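Local coordinates for structural polyprotein, VP1 (Israeli acute paralysis virus, PDB 5CDD) that probably serves as a structural building block of the virus capsid, being the VP1 piece cut from the structural polyprotein, at residues C108-F113 / Y170-S175. Numbering follows the deposited sequence.
Sequences CYIRSF and YFSNTS
Asn-173 and Tyr-109 both place CG between the backbone N and the carbonyl carbon (chi1 63° and 69°), which lays the amide over one face of the phenol ring with the two planes 33° apart. Asn-173 CG lies 3.5 Å from Tyr-109 CE2. In this pose the amide also reaches the backbone: Tyr-109 N donates to Asn-173 OD1 over 3.2 Å, nearly straight at hydrogen but from above the carbonyl plane. Asn-173 ND2 is held by Thr-107 O, so both ends of the amide are fixed just past the end of strand 166-172. Beside this, on the sheet face that carries Arg-111, the Phe-171 ring takes Tyr-109 OH, 3.8 Å from Phe-171 CE2, and Arg-111 CB at its edge. Phe-113 CE2 closes on Phe-171 CB at 4.2 Å, the two side chains running alongside each other. Between the strands, Arg-111 N binds Phe-171 O at 2.8 Å, in a hydrogen-bonded antiparallel pair flanked by the non-hydrogen-bonded pairs Ile-110/Ser-172 and Ser-112/Tyr-170. On the reverse face, Ile-110 CG2 packs 3.3 Å from Tyr-170 CZ while its CD1 meets Ser-172 OG; the Tyr-170 ring continues inward to Phe-96 and Trp-53 of the other sheet. Leu-300 and Gln-301 of a neighbouring structural polyprotein chain cover the Phe-171 and Tyr-109 side. Strands 110-116 and 166-172 are the central pair of the four-stranded sheet, between the outer strands 61-62 and 131-133, one face turned to the second sheet and the other to neighbouring subunits, as in the antiparallel jelly-roll beta sandwich of picorna-like capsid proteins.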
loop_
_atom_site.group_PDB
_atom_site.type_symbol
_atom_site.label_atom_id
_atom_site.label_comp_id
_atom_site.label_asym_id
_atom_site.label_seq_id
_atom_site.Cartn_x
_atom_site.Cartn_y
_atom_site.Cartn_z
ATOM N N CYS A 108 -21.909 7.540 40.369
ATOM C CA CYS A 108 -20.677 8.276 40.601
ATOM C C CYS A 108 -19.962 8.651 39.312
ATOM O O CYS A 108 -19.773 7.816 38.427
ATOM C CB CYS A 108 -19.742 7.444 41.478
ATOM S SG CYS A 108 -18.122 8.185 41.737
ATOM N N TYR A 109 -19.569 9.917 39.212
ATOM C CA TYR A 109 -18.850 10.402 38.043
ATOM C C TYR A 109 -17.744 11.354 38.482
ATOM O O TYR A 109 -17.833 11.978 39.540
ATOM C CB TYR A 109 -19.808 11.097 37.067
ATOM C CG TYR A 109 -20.386 12.407 37.552
ATOM C CD1 TYR A 109 -19.617 13.570 37.568
ATOM C CD2 TYR A 109 -21.708 12.488 37.988
ATOM C CE1 TYR A 109 -20.147 14.781 38.004
ATOM C CE2 TYR A 109 -22.249 13.693 38.429
ATOM C CZ TYR A 109 -21.464 14.835 38.433
ATOM O OH TYR A 109 -21.991 16.030 38.864
ATOM N N ILE A 110 -16.700 11.452 37.666
ATOM C CA ILE A 110 -15.564 12.316 37.968
ATOM C C ILE A 110 -15.400 13.390 36.899
ATOM O O ILE A 110 -15.346 13.087 35.710
ATOM C CB ILE A 110 -14.253 11.503 38.038
ATOM C CG1 ILE A 110 -14.410 10.319 39.000
ATOM C CG2 ILE A 110 -13.112 12.404 38.466
ATOM C CD1 ILE A 110 -14.652 10.706 40.438
ATOM N N ARG A 111 -15.319 14.643 37.331
ATOM C CA ARG A 111 -15.148 15.775 36.424
ATOM C C ARG A 111 -13.830 16.475 36.741
ATOM O O ARG A 111 -13.463 16.623 37.906
ATOM C CB ARG A 111 -16.290 16.782 36.597
ATOM C CG ARG A 111 -17.673 16.281 36.218
ATOM C CD ARG A 111 -17.909 16.364 34.717
ATOM N NE ARG A 111 -17.980 17.738 34.212
ATOM C CZ ARG A 111 -18.937 18.612 34.519
ATOM N NH1 ARG A 111 -19.921 18.271 35.340
ATOM N NH2 ARG A 111 -18.923 19.827 33.985
ATOM N N SER A 112 -13.115 16.900 35.707
ATOM C CA SER A 112 -11.856 17.610 35.897
ATOM C C SER A 112 -11.864 18.864 35.026
ATOM O O SER A 112 -12.278 18.825 33.869
ATOM C CB SER A 112 -10.663 16.713 35.542
ATOM O OG SER A 112 -10.756 16.221 34.220
ATOM N N PHE A 113 -11.418 19.976 35.598
ATOM C CA PHE A 113 -11.391 21.250 34.890
ATOM C C PHE A 113 -10.011 21.884 34.982
ATOM O O PHE A 113 -9.089 21.324 35.573
ATOM C CB PHE A 113 -12.398 22.221 35.515
ATOM C CG PHE A 113 -13.777 21.654 35.681
ATOM C CD1 PHE A 113 -14.724 21.776 34.670
ATOM C CD2 PHE A 113 -14.132 20.999 36.856
ATOM C CE1 PHE A 113 -16.008 21.256 34.828
ATOM C CE2 PHE A 113 -15.409 20.475 37.024
ATOM C CZ PHE A 113 -16.350 20.603 36.007
ATOM N N TYR A 170 -10.120 19.091 40.494
ATOM C CA TYR A 170 -10.841 17.828 40.592
ATOM C C TYR A 170 -12.251 17.980 41.158
ATOM O O TYR A 170 -12.519 18.880 41.949
ATOM C CB TYR A 170 -10.038 16.879 41.476
ATOM C CG TYR A 170 -10.336 15.423 41.261
ATOM C CD1 TYR A 170 -9.946 14.784 40.087
ATOM C CD2 TYR A 170 -10.988 14.674 42.238
ATOM C CE1 TYR A 170 -10.194 13.431 39.891
ATOM C CE2 TYR A 170 -11.244 13.322 42.054
ATOM C CZ TYR A 170 -10.843 12.705 40.878
ATOM O OH TYR A 170 -11.087 11.364 40.684
ATOM N N PHE A 171 -13.150 17.088 40.756
ATOM C CA PHE A 171 -14.521 17.128 41.243
ATOM C C PHE A 171 -15.253 15.802 41.076
ATOM O O PHE A 171 -15.059 15.089 40.098
ATOM C CB PHE A 171 -15.322 18.214 40.525
ATOM C CG PHE A 171 -16.753 18.296 40.979
ATOM C CD1 PHE A 171 -17.087 18.964 42.153
ATOM C CD2 PHE A 171 -17.759 17.647 40.268
ATOM C CE1 PHE A 171 -18.400 18.984 42.615
ATOM C CE2 PHE A 171 -19.078 17.660 40.724
ATOM C CZ PHE A 171 -19.398 18.329 41.901
ATOM N N SER A 172 -16.103 15.481 42.045
ATOM C CA SER A 172 -16.897 14.258 42.003
ATOM C C SER A 172 -18.186 14.513 42.772
ATOM O O SER A 172 -18.194 15.278 43.734
ATOM C CB SER A 172 -16.132 13.091 42.637
ATOM O OG SER A 172 -16.867 11.875 42.550
ATOM N N ASN A 173 -19.274 13.877 42.356
ATOM C CA ASN A 173 -20.544 14.074 43.039
ATOM C C ASN A 173 -20.670 13.231 44.304
ATOM O O ASN A 173 -21.535 13.485 45.133
ATOM C CB ASN A 173 -21.717 13.788 42.086
ATOM C CG ASN A 173 -21.744 12.351 41.599
ATOM O OD1 ASN A 173 -20.735 11.658 41.642
ATOM N ND2 ASN A 173 -22.897 11.907 41.116
ATOM N N THR A 174 -19.790 12.250 44.460
ATOM C CA THR A 174 -19.815 11.374 45.619
ATOM C C THR A 174 -18.474 11.459 46.318
ATOM O O THR A 174 -17.506 11.948 45.742
ATOM C CB THR A 174 -20.045 9.924 45.197
ATOM O OG1 THR A 174 -18.893 9.431 44.499
ATOM C CG2 THR A 174 -21.264 9.839 44.279
ATOM N N SER A 175 -18.413 10.976 47.551
ATOM C CA SER A 175 -17.174 10.998 48.304
ATOM C C SER A 175 -16.276 9.938 47.692
ATOM O O SER A 175 -16.668 8.774 47.569
ATOM C CB SER A 175 -17.454 10.670 49.758
ATOM O OG SER A 175 -16.406 11.149 50.579
#